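Local coordinates for protein malonate decarboxylase subunit alpha (Acinetobacter baumannii ATCC 17978, PDB 6MPR) that probably serves as the carrier-protein transferase subunit of malonate decarboxylase, exchanging the acetyl group on the acyl carrier protein for malonyl, at residues Leu248-His261 and His474-Lys486. Sequence-based numbering, arbitrary orientation.
Sequences LMAMMAIRGIYEKH and HLLTEEGIAYLYK
The phenol of Tyr483 donates to the carbonyl of Gly256 through a short bond, OH to O 2.6 Å. The donor lies in the carbonyl plane on a lone pair, and the acceptor belongs to a wider pi-type turn of the helix. Two neighbours clasp the ring between them and limit its rotation: Ile481 CG2 lies against one face, while Lys260 CE covers the other, 4.2 Å from the ring centroid, both offset toward the rim. Lys260 gets there by running extended as far as CE, its CG anti to the backbone N (chi1 178°). Because Gly256 brings no side chain, Ile481 CD1 can approach its CA to 3.9 Å. Farther along, Ile257 puts CG2 over the centre of the His474 ring as a CH-pi contact. His474, His261 and Tyr485 form an aromatic cluster; the Tyr485 OH lies at the edge of the His261 imidazole, 3.3 Å from CE1, and a hydrogen bond between His261 ND1 and Asp410 OD2 helps to hold that ring in place. Toward the start of the helix Met249 sets CG against Glu478 CA (3.7 Å). Met252 rests its SD on Gly480 CA (3.8 Å), and the bend at chi3 (-75°) carries CE to the Thr477 carbonyl. The helix thus packs on one face of the 474-482 hairpin, helix 490-499 on the other, in a three-layer alpha/beta sandwich. A short directed bond ties helix to hairpin beside a glycine, and apolar and aromatic packing supplies much of the remaining contact.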
loop_
_atom_site.group_PDB
_atom_site.type_symbol
_atom_site.label_atom_id
_atom_site.label_comp_id
_atom_site.label_asym_id
_atom_site.label_seq_id
_atom_site.Cartn_x
_atom_site.Cartn_y
_atom_site.Cartn_z
ATOM N N LEU A 248 -0.556 8.812 -32.941
ATOM C CA LEU A 248 -1.989 9.101 -32.996
ATOM C C LEU A 248 -2.666 8.773 -31.668
ATOM O O LEU A 248 -3.429 9.580 -31.125
ATOM C CB LEU A 248 -2.636 8.316 -34.143
ATOM C CG LEU A 248 -4.142 8.463 -34.392
ATOM C CD1 LEU A 248 -4.515 9.883 -34.770
ATOM C CD2 LEU A 248 -4.602 7.466 -35.489
ATOM N N MET A 249 -2.389 7.591 -31.128
ATOM C CA MET A 249 -2.989 7.204 -29.857
ATOM C C MET A 249 -2.507 8.105 -28.726
ATOM O O MET A 249 -3.285 8.453 -27.829
ATOM C CB MET A 249 -2.677 5.731 -29.577
ATOM C CG MET A 249 -3.414 4.788 -30.534
ATOM S SD MET A 249 -2.796 3.107 -30.432
ATOM C CE MET A 249 -3.404 2.623 -28.829
ATOM N N ALA A 250 -1.231 8.507 -28.765
ATOM C CA ALA A 250 -0.697 9.424 -27.759
ATOM C C ALA A 250 -1.375 10.793 -27.833
ATOM O O ALA A 250 -1.665 11.405 -26.797
ATOM C CB ALA A 250 0.815 9.558 -27.940
ATOM N N MET A 251 -1.646 11.287 -29.045
ATOM C CA MET A 251 -2.379 12.545 -29.178
ATOM C C MET A 251 -3.767 12.447 -28.552
ATOM O O MET A 251 -4.210 13.366 -27.852
ATOM C CB MET A 251 -2.503 12.944 -30.651
ATOM C CG MET A 251 -1.213 13.455 -31.283
ATOM S SD MET A 251 -1.318 13.455 -33.086
ATOM C CE MET A 251 -1.893 15.120 -33.432
ATOM N N MET A 252 -4.480 11.352 -28.819
ATOM C CA MET A 252 -5.811 11.174 -28.244
ATOM C C MET A 252 -5.764 11.028 -26.724
ATOM O O MET A 252 -6.654 11.531 -26.027
ATOM C CB MET A 252 -6.489 9.971 -28.897
ATOM C CG MET A 252 -6.799 10.218 -30.374
ATOM S SD MET A 252 -7.949 9.001 -31.052
ATOM C CE MET A 252 -6.886 7.568 -31.205
ATOM N N ALA A 253 -4.747 10.337 -26.186
ATOM C CA ALA A 253 -4.587 10.279 -24.737
ATOM C C ALA A 253 -4.430 11.671 -24.135
ATOM O O ALA A 253 -5.025 11.976 -23.098
ATOM C CB ALA A 253 -3.388 9.398 -24.363
ATOM N N ILE A 254 -3.624 12.525 -24.761
ATOM C CA ILE A 254 -3.337 13.834 -24.172
ATOM C C ILE A 254 -4.558 14.733 -24.242
ATOM O O ILE A 254 -4.933 15.387 -23.262
ATOM C CB ILE A 254 -2.133 14.481 -24.873
ATOM C CG1 ILE A 254 -0.870 13.696 -24.533
ATOM C CG2 ILE A 254 -2.035 15.960 -24.479
ATOM C CD1 ILE A 254 0.364 14.059 -25.347
ATOM N N ARG A 255 -5.182 14.792 -25.410
ATOM C CA ARG A 255 -6.324 15.664 -25.629
ATOM C C ARG A 255 -7.591 15.087 -25.003
ATOM O O ARG A 255 -8.319 15.784 -24.286
ATOM C CB ARG A 255 -6.482 15.864 -27.133
ATOM C CG ARG A 255 -7.618 16.749 -27.562
ATOM C CD ARG A 255 -7.219 18.210 -27.550
ATOM N NE ARG A 255 -8.283 19.035 -28.102
ATOM C CZ ARG A 255 -8.410 20.338 -27.880
ATOM N NH1 ARG A 255 -7.539 20.971 -27.102
ATOM N NH2 ARG A 255 -9.415 21.007 -28.428
ATOM N N GLY A 256 -7.857 13.805 -25.245
ATOM C CA GLY A 256 -9.107 13.203 -24.838
ATOM C C GLY A 256 -9.160 12.641 -23.433
ATOM O O GLY A 256 -10.246 12.272 -22.983
ATOM N N ILE A 257 -8.024 12.538 -22.740
ATOM C CA ILE A 257 -8.009 12.027 -21.370
ATOM C C ILE A 257 -7.297 12.989 -20.419
ATOM O O ILE A 257 -7.893 13.465 -19.442
ATOM C CB ILE A 257 -7.364 10.628 -21.307
ATOM C CG1 ILE A 257 -8.017 9.670 -22.325
ATOM C CG2 ILE A 257 -7.510 10.062 -19.888
ATOM C CD1 ILE A 257 -7.464 8.236 -22.282
ATOM N N TYR A 258 -6.017 13.275 -20.678
ATOM C CA TYR A 258 -5.241 14.070 -19.724
ATOM C C TYR A 258 -5.782 15.490 -19.634
ATOM O O TYR A 258 -6.041 16.005 -18.537
ATOM C CB TYR A 258 -3.757 14.119 -20.108
ATOM C CG TYR A 258 -2.997 12.804 -20.064
ATOM C CD1 TYR A 258 -3.613 11.616 -19.679
ATOM C CD2 TYR A 258 -1.649 12.766 -20.408
ATOM C CE1 TYR A 258 -2.887 10.417 -19.649
ATOM C CE2 TYR A 258 -0.933 11.590 -20.368
ATOM C CZ TYR A 258 -1.554 10.426 -19.995
ATOM O OH TYR A 258 -0.817 9.274 -19.984
ATOM N N GLU A 259 -5.953 16.136 -20.786
ATOM C CA GLU A 259 -6.527 17.476 -20.806
ATOM C C GLU A 259 -7.978 17.457 -20.330
ATOM O O GLU A 259 -8.390 18.297 -19.522
ATOM C CB GLU A 259 -6.439 18.058 -22.214
ATOM C CG GLU A 259 -6.867 19.526 -22.265
ATOM C CD GLU A 259 -6.811 20.129 -23.655
ATOM O OE1 GLU A 259 -6.496 19.411 -24.632
ATOM O OE2 GLU A 259 -7.083 21.337 -23.766
ATOM N N LYS A 260 -8.764 16.499 -20.829
ATOM C CA LYS A 260 -10.198 16.470 -20.549
ATOM C C LYS A 260 -10.478 16.425 -19.056
ATOM O O LYS A 260 -11.387 17.103 -18.561
ATOM C CB LYS A 260 -10.841 15.258 -21.238
ATOM C CG LYS A 260 -12.348 15.117 -20.961
ATOM C CD LYS A 260 -12.938 13.910 -21.684
ATOM C CE LYS A 260 -14.412 13.729 -21.326
ATOM N NZ LYS A 260 -15.273 14.766 -21.962
ATOM N N HIS A 261 -9.711 15.620 -18.321
ATOM C CA HIS A 261 -9.953 15.401 -16.903
ATOM C C HIS A 261 -8.949 16.099 -16.002
ATOM O O HIS A 261 -8.992 15.891 -14.784
ATOM C CB HIS A 261 -9.950 13.902 -16.603
ATOM C CG HIS A 261 -10.920 13.129 -17.434
ATOM N ND1 HIS A 261 -12.282 13.243 -17.276
ATOM C CD2 HIS A 261 -10.729 12.240 -18.437
ATOM C CE1 HIS A 261 -12.893 12.455 -18.145
ATOM N NE2 HIS A 261 -11.973 11.832 -18.858
ATOM N N HIS A 474 -11.334 4.158 -19.124
ATOM C CA HIS A 474 -11.101 4.602 -20.498
ATOM C C HIS A 474 -10.486 3.471 -21.309
ATOM O O HIS A 474 -9.464 2.914 -20.898
ATOM C CB HIS A 474 -10.143 5.800 -20.549
ATOM C CG HIS A 474 -10.661 7.036 -19.875
ATOM N ND1 HIS A 474 -10.715 7.171 -18.502
ATOM C CD2 HIS A 474 -11.147 8.193 -20.389
ATOM C CE1 HIS A 474 -11.188 8.368 -18.198
ATOM N NE2 HIS A 474 -11.468 9.005 -19.326
ATOM N N LEU A 475 -11.059 3.178 -22.481
ATOM C CA LEU A 475 -10.456 2.283 -23.471
ATOM C C LEU A 475 -9.992 3.112 -24.661
ATOM O O LEU A 475 -10.812 3.761 -25.315
ATOM C CB LEU A 475 -11.446 1.213 -23.935
ATOM C CG LEU A 475 -10.943 0.224 -24.990
ATOM C CD1 LEU A 475 -9.720 -0.563 -24.481
ATOM C CD2 LEU A 475 -12.053 -0.727 -25.372
ATOM N N LEU A 476 -8.694 3.068 -24.963
ATOM C CA LEU A 476 -8.095 3.883 -26.016
ATOM C C LEU A 476 -7.421 2.971 -27.033
ATOM O O LEU A 476 -6.490 2.236 -26.683
ATOM C CB LEU A 476 -7.084 4.859 -25.414
ATOM C CG LEU A 476 -6.108 5.529 -26.367
ATOM C CD1 LEU A 476 -6.872 6.296 -27.429
ATOM C CD2 LEU A 476 -5.177 6.443 -25.576
ATOM N N THR A 477 -7.887 3.019 -28.285
ATOM C CA THR A 477 -7.286 2.267 -29.386
ATOM C C THR A 477 -6.904 3.232 -30.499
ATOM O O THR A 477 -7.139 4.443 -30.408
ATOM C CB THR A 477 -8.234 1.195 -29.950
ATOM O OG1 THR A 477 -9.243 1.830 -30.750
ATOM C CG2 THR A 477 -8.894 0.393 -28.842
ATOM N N GLU A 478 -6.347 2.685 -31.585
ATOM C CA GLU A 478 -6.074 3.528 -32.741
ATOM C C GLU A 478 -7.358 4.014 -33.407
ATOM O O GLU A 478 -7.301 4.912 -34.255
ATOM C CB GLU A 478 -5.164 2.785 -33.735
ATOM C CG GLU A 478 -5.845 1.776 -34.661
ATOM C CD GLU A 478 -6.013 0.395 -34.053
ATOM O OE1 GLU A 478 -5.859 0.244 -32.818
ATOM O OE2 GLU A 478 -6.310 -0.552 -34.824
ATOM N N GLU A 479 -8.511 3.480 -33.003
ATOM C CA GLU A 479 -9.806 3.928 -33.495
ATOM C C GLU A 479 -10.401 5.083 -32.699
ATOM O O GLU A 479 -11.201 5.844 -33.246
ATOM C CB GLU A 479 -10.788 2.752 -33.490
ATOM C CG GLU A 479 -10.411 1.657 -34.457
ATOM C CD GLU A 479 -10.803 2.013 -35.870
ATOM O OE1 GLU A 479 -11.982 1.776 -36.227
ATOM O OE2 GLU A 479 -9.946 2.551 -36.609
ATOM N N GLY A 480 -10.051 5.240 -31.430
ATOM C CA GLY A 480 -10.629 6.296 -30.626
ATOM C C GLY A 480 -10.695 5.885 -29.164
ATOM O O GLY A 480 -10.057 4.928 -28.754
ATOM N N ILE A 481 -11.473 6.642 -28.387
ATOM C CA ILE A 481 -11.607 6.422 -26.950
ATOM C C ILE A 481 -13.053 6.060 -26.649
ATOM O O ILE A 481 -13.977 6.743 -27.100
ATOM C CB ILE A 481 -11.198 7.658 -26.127
ATOM C CG1 ILE A 481 -9.771 8.105 -26.449
ATOM C CG2 ILE A 481 -11.326 7.371 -24.627
ATOM C CD1 ILE A 481 -9.433 9.456 -25.850
ATOM N N ALA A 482 -13.247 5.005 -25.864
ATOM C CA ALA A 482 -14.537 4.713 -25.258
ATOM C C ALA A 482 -14.472 5.172 -23.806
ATOM O O ALA A 482 -13.610 4.710 -23.046
ATOM C CB ALA A 482 -14.874 3.220 -25.357
ATOM N N TYR A 483 -15.352 6.106 -23.429
ATOM C CA TYR A 483 -15.377 6.616 -22.053
ATOM C C TYR A 483 -16.239 5.697 -21.187
ATOM O O TYR A 483 -17.348 6.034 -20.772
ATOM C CB TYR A 483 -15.881 8.056 -22.010
ATOM C CG TYR A 483 -14.954 9.059 -22.656
ATOM C CD1 TYR A 483 -13.752 9.421 -22.049
ATOM C CD2 TYR A 483 -15.284 9.661 -23.867
ATOM C CE1 TYR A 483 -12.899 10.342 -22.636
ATOM C CE2 TYR A 483 -14.440 10.590 -24.460
ATOM C CZ TYR A 483 -13.245 10.918 -23.843
ATOM O OH TYR A 483 -12.410 11.838 -24.435
ATOM N N LEU A 484 -15.663 4.525 -20.882
ATOM C CA LEU A 484 -16.403 3.458 -20.211
ATOM C C LEU A 484 -16.917 3.879 -18.837
ATOM O O LEU A 484 -17.936 3.353 -18.377
ATOM C CB LEU A 484 -15.523 2.210 -20.084
ATOM C CG LEU A 484 -15.019 1.518 -21.355
ATOM C CD1 LEU A 484 -14.189 0.281 -20.974
ATOM C CD2 LEU A 484 -16.166 1.147 -22.317
ATOM N N TYR A 485 -16.239 4.819 -18.164
ATOM C CA TYR A 485 -16.712 5.252 -16.852
ATOM C C TYR A 485 -18.117 5.826 -16.912
ATOM O O TYR A 485 -18.790 5.894 -15.877
ATOM C CB TYR A 485 -15.762 6.282 -16.231
ATOM C CG TYR A 485 -15.851 7.694 -16.773
ATOM C CD1 TYR A 485 -15.075 8.102 -17.867
ATOM C CD2 TYR A 485 -16.663 8.641 -16.164
ATOM C CE1 TYR A 485 -15.149 9.380 -18.351
ATOM C CE2 TYR A 485 -16.736 9.938 -16.645
ATOM C CZ TYR A 485 -15.974 10.299 -17.734
ATOM O OH TYR A 485 -16.045 11.573 -18.217
ATOM N N LYS A 486 -18.565 6.246 -18.093
ATOM C CA LYS A 486 -19.876 6.849 -18.265
ATOM C C LYS A 486 -20.916 5.876 -18.795
ATOM O O LYS A 486 -22.082 6.258 -18.905
ATOM C CB LYS A 486 -19.789 8.055 -19.208
ATOM C CG LYS A 486 -19.570 9.377 -18.510
ATOM C CD LYS A 486 -19.459 10.509 -19.512
ATOM C CE LYS A 486 -18.397 10.219 -20.560
ATOM N NZ LYS A 486 -18.203 11.374 -21.479
#